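Local coordinates for protein endo-polygalacturonase (PDB 1BHE) that hydrolyses the alpha-1,4 bonds between galacturonosyl units of polygalacturonic acid and takes part in the maceration and soft-rotting of plant tissue, at residues L59-K69 / T108-I119. Sequence-based numbering, arbitrary orientation.
Sequences LPSGVSLLIDK and TTNSGIYGPGTI
Strands 64-67 and 112-114 run parallel, their axes 4.7 Å apart at 6°, and L65 pairs with I113 and L66 with Y114. L65 N donates to G112 O, Y114 N to L65 O and I67 N to Y114 O. G117 N then bonds to I67 O at 2.9 Å from above the carbonyl plane, just after the cis peptide before P116. On one face, the Y114 ring meets S64 with its CE1 edge, 3.6 Å from S64 OG. A water joins S64 OG to Y114 OH at the ring edge. L66 crosses the tyrosine at about a right angle, with its CD1 3.9 Å from Y114 CB. The two strands belong to neighbouring coils of the right-handed parallel beta-helix of glycoside hydrolase family 28. Strand 41-45 pairs with 64-67 on its other side, and strand 162-165 with 112-114. On the opposite face, L65 and I113 point into the buried interior, where L59 CD2 comes 4.2 Å from I113 CG1. I67 CG1 lies anti to the carbonyl carbon (chi1 -46°), and the extended chain brings CD1 tightly against I119 CG1, at 3.5 Å. At the N-terminal end, S111 OG donates to P60 O at 2.9 Å and takes a weak bond from G62 N. V63 N reaches P60 O from the opposite face of the carbonyl, closing the type II turn P60-V63. The S61 side chain turns away from its own N (chi1 -175°), which sets OG beside T109 N to accept its hydrogen bond. At the far end, the aliphatic chain of K69 lies against P116 CG, with K69 CG only 3.4 Å from it.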
loop_
_atom_site.group_PDB
_atom_site.type_symbol
_atom_site.label_atom_id
_atom_site.label_comp_id
_atom_site.label_asym_id
_atom_site.label_seq_id
_atom_site.Cartn_x
_atom_site.Cartn_y
_atom_site.Cartn_z
ATOM N N LEU A 59 3.852 -8.475 -16.102
ATOM C CA LEU A 59 3.715 -7.295 -16.948
ATOM C C LEU A 59 5.046 -6.865 -17.532
ATOM O O LEU A 59 5.930 -6.424 -16.795
ATOM C CB LEU A 59 3.113 -6.181 -16.081
ATOM C CG LEU A 59 2.634 -4.915 -16.788
ATOM C CD1 LEU A 59 1.695 -5.247 -17.935
ATOM C CD2 LEU A 59 1.962 -3.976 -15.787
ATOM N N PRO A 60 5.220 -6.972 -18.845
ATOM C CA PRO A 60 6.461 -6.614 -19.513
ATOM C C PRO A 60 6.723 -5.116 -19.504
ATOM O O PRO A 60 5.810 -4.299 -19.349
ATOM C CB PRO A 60 6.321 -7.143 -20.939
ATOM C CG PRO A 60 5.175 -8.107 -20.867
ATOM C CD PRO A 60 4.245 -7.527 -19.812
ATOM N N SER A 61 7.984 -4.739 -19.650
ATOM C CA SER A 61 8.395 -3.342 -19.642
ATOM C C SER A 61 7.759 -2.580 -20.803
ATOM O O SER A 61 7.785 -3.065 -21.935
ATOM C CB SER A 61 9.919 -3.220 -19.798
ATOM O OG SER A 61 10.296 -1.852 -19.674
ATOM N N GLY A 62 7.212 -1.405 -20.530
ATOM C CA GLY A 62 6.589 -0.572 -21.551
ATOM C C GLY A 62 5.181 -0.989 -21.940
ATOM O O GLY A 62 4.548 -0.363 -22.797
ATOM N N VAL A 63 4.684 -2.079 -21.386
ATOM C CA VAL A 63 3.365 -2.634 -21.656
ATOM C C VAL A 63 2.440 -2.386 -20.473
ATOM O O VAL A 63 2.853 -2.333 -19.313
ATOM C CB VAL A 63 3.480 -4.141 -21.959
ATOM C CG1 VAL A 63 2.128 -4.805 -22.165
ATOM C CG2 VAL A 63 4.376 -4.373 -23.171
ATOM N N SER A 64 1.144 -2.205 -20.755
ATOM C CA SER A 64 0.172 -1.921 -19.713
ATOM C C SER A 64 -1.039 -2.852 -19.793
ATOM O O SER A 64 -1.236 -3.583 -20.761
ATOM C CB SER A 64 -0.317 -0.469 -19.839
ATOM O OG SER A 64 0.728 0.471 -19.636
ATOM N N LEU A 65 -1.868 -2.782 -18.757
ATOM C CA LEU A 65 -3.111 -3.523 -18.681
ATOM C C LEU A 65 -4.240 -2.488 -18.584
ATOM O O LEU A 65 -4.129 -1.533 -17.813
ATOM C CB LEU A 65 -3.216 -4.425 -17.464
ATOM C CG LEU A 65 -3.177 -5.935 -17.590
ATOM C CD1 LEU A 65 -3.584 -6.577 -16.260
ATOM C CD2 LEU A 65 -4.037 -6.480 -18.717
ATOM N N LEU A 66 -5.287 -2.707 -19.346
ATOM C CA LEU A 66 -6.452 -1.829 -19.360
ATOM C C LEU A 66 -7.705 -2.666 -19.110
ATOM O O LEU A 66 -7.926 -3.646 -19.821
ATOM C CB LEU A 66 -6.549 -1.124 -20.715
ATOM C CG LEU A 66 -7.863 -0.394 -21.019
ATOM C CD1 LEU A 66 -8.148 0.655 -19.955
ATOM C CD2 LEU A 66 -7.807 0.241 -22.406
ATOM N N ILE A 67 -8.450 -2.351 -18.057
ATOM C CA ILE A 67 -9.635 -3.132 -17.684
ATOM C C ILE A 67 -10.880 -2.267 -17.851
ATOM O O ILE A 67 -10.978 -1.203 -17.246
ATOM C CB ILE A 67 -9.558 -3.628 -16.230
ATOM C CG1 ILE A 67 -8.179 -4.219 -15.918
ATOM C CG2 ILE A 67 -10.643 -4.660 -15.936
ATOM C CD1 ILE A 67 -7.936 -4.519 -14.455
ATOM N N ASP A 68 -11.804 -2.666 -18.712
ATOM C CA ASP A 68 -12.990 -1.866 -18.994
ATOM C C ASP A 68 -13.930 -1.687 -17.804
ATOM O O ASP A 68 -14.005 -2.519 -16.902
ATOM C CB ASP A 68 -13.803 -2.527 -20.111
ATOM C CG ASP A 68 -13.257 -2.381 -21.505
ATOM O OD1 ASP A 68 -12.165 -1.813 -21.712
ATOM O OD2 ASP A 68 -13.941 -2.865 -22.443
ATOM N N LYS A 69 -14.727 -0.618 -17.860
ATOM C CA LYS A 69 -15.782 -0.395 -16.884
ATOM C C LYS A 69 -16.648 -1.655 -16.810
ATOM O O LYS A 69 -16.939 -2.255 -17.843
ATOM C CB LYS A 69 -16.707 0.769 -17.250
ATOM C CG LYS A 69 -16.093 1.961 -17.940
ATOM C CD LYS A 69 -16.702 3.272 -17.456
ATOM C CE LYS A 69 -15.975 4.484 -18.011
ATOM N NZ LYS A 69 -15.961 5.611 -17.028
ATOM N N THR A 108 10.619 -2.826 -15.074
ATOM C CA THR A 108 9.832 -2.217 -16.135
ATOM C C THR A 108 10.048 -0.706 -16.167
ATOM O O THR A 108 10.399 -0.078 -15.169
ATOM C CB THR A 108 8.317 -2.471 -15.974
ATOM O OG1 THR A 108 7.859 -1.856 -14.755
ATOM C CG2 THR A 108 8.034 -3.967 -15.890
ATOM N N THR A 109 9.823 -0.139 -17.345
ATOM C CA THR A 109 9.923 1.303 -17.552
ATOM C C THR A 109 8.651 1.725 -18.286
ATOM O O THR A 109 8.297 1.114 -19.299
ATOM C CB THR A 109 11.164 1.715 -18.353
ATOM O OG1 THR A 109 12.357 1.324 -17.660
ATOM C CG2 THR A 109 11.191 3.217 -18.598
ATOM N N ASN A 110 7.909 2.698 -17.775
ATOM C CA ASN A 110 6.681 3.156 -18.414
ATOM C C ASN A 110 5.611 2.078 -18.518
ATOM O O ASN A 110 4.897 2.008 -19.534
ATOM C CB ASN A 110 6.979 3.747 -19.805
ATOM C CG ASN A 110 7.930 4.928 -19.744
ATOM O OD1 ASN A 110 7.894 5.723 -18.806
ATOM N ND2 ASN A 110 8.787 5.053 -20.754
ATOM N N SER A 111 5.469 1.222 -17.508
ATOM C CA SER A 111 4.429 0.197 -17.517
ATOM C C SER A 111 3.277 0.695 -16.644
ATOM O O SER A 111 3.487 1.578 -15.794
ATOM C CB SER A 111 4.930 -1.157 -17.014
ATOM O OG SER A 111 5.840 -1.734 -17.943
ATOM N N GLY A 112 2.086 0.102 -16.808
ATOM C CA GLY A 112 0.976 0.626 -16.008
ATOM C C GLY A 112 -0.264 -0.246 -16.001
ATOM O O GLY A 112 -0.375 -1.211 -16.744
ATOM N N ILE A 113 -1.180 0.062 -15.094
ATOM C CA ILE A 113 -2.450 -0.651 -14.912
ATOM C C ILE A 113 -3.558 0.402 -14.875
ATOM O O ILE A 113 -3.468 1.371 -14.115
ATOM C CB ILE A 113 -2.439 -1.463 -13.614
ATOM C CG1 ILE A 113 -1.476 -2.662 -13.714
ATOM C CG2 ILE A 113 -3.835 -1.952 -13.232
ATOM C CD1 ILE A 113 -1.147 -3.273 -12.366
ATOM N N TYR A 114 -4.533 0.276 -15.764
ATOM C CA TYR A 114 -5.581 1.272 -15.958
ATOM C C TYR A 114 -6.979 0.669 -15.847
ATOM O O TYR A 114 -7.174 -0.470 -16.286
ATOM C CB TYR A 114 -5.439 1.903 -17.368
ATOM C CG TYR A 114 -4.114 2.610 -17.585
ATOM C CD1 TYR A 114 -2.965 1.902 -17.919
ATOM C CD2 TYR A 114 -3.998 3.977 -17.397
ATOM C CE1 TYR A 114 -1.739 2.536 -18.035
ATOM C CE2 TYR A 114 -2.782 4.629 -17.535
ATOM C CZ TYR A 114 -1.656 3.896 -17.844
ATOM O OH TYR A 114 -0.446 4.541 -17.985
ATOM N N GLY A 115 -7.932 1.410 -15.297
ATOM C CA GLY A 115 -9.325 0.975 -15.209
ATOM C C GLY A 115 -10.193 1.711 -16.232
ATOM O O GLY A 115 -9.755 1.943 -17.351
ATOM N N PRO A 116 -11.462 1.941 -15.893
ATOM C CA PRO A 116 -11.999 1.801 -14.568
ATOM C C PRO A 116 -12.645 0.498 -14.156
ATOM O O PRO A 116 -13.485 0.489 -13.247
ATOM C CB PRO A 116 -13.049 2.931 -14.510
ATOM C CG PRO A 116 -13.603 2.939 -15.893
ATOM C CD PRO A 116 -12.447 2.608 -16.798
ATOM N N GLY A 117 -12.174 -0.607 -14.701
ATOM C CA GLY A 117 -12.536 -1.938 -14.247
ATOM C C GLY A 117 -11.951 -2.191 -12.854
ATOM O O GLY A 117 -11.386 -1.319 -12.201
ATOM N N THR A 118 -12.127 -3.421 -12.395
ATOM C CA THR A 118 -11.716 -3.882 -11.086
ATOM C C THR A 118 -10.761 -5.066 -11.107
ATOM O O THR A 118 -10.844 -5.948 -11.956
ATOM C CB THR A 118 -13.007 -4.349 -10.348
ATOM O OG1 THR A 118 -13.900 -3.231 -10.240
ATOM C CG2 THR A 118 -12.723 -4.894 -8.962
ATOM N N ILE A 119 -9.865 -5.090 -10.125
ATOM C CA ILE A 119 -8.979 -6.219 -9.872
ATOM C C ILE A 119 -9.434 -6.764 -8.505
ATOM O O ILE A 119 -9.437 -6.021 -7.521
ATOM C CB ILE A 119 -7.492 -5.863 -9.840
ATOM C CG1 ILE A 119 -7.072 -5.303 -11.203
ATOM C CG2 ILE A 119 -6.661 -7.095 -9.475
ATOM C CD1 ILE A 119 -5.659 -4.760 -11.276
HETATM O O HOH W 1 4.305 2.874 -21.980
HETATM O O HOH W 2 1.795 3.094 -18.531
#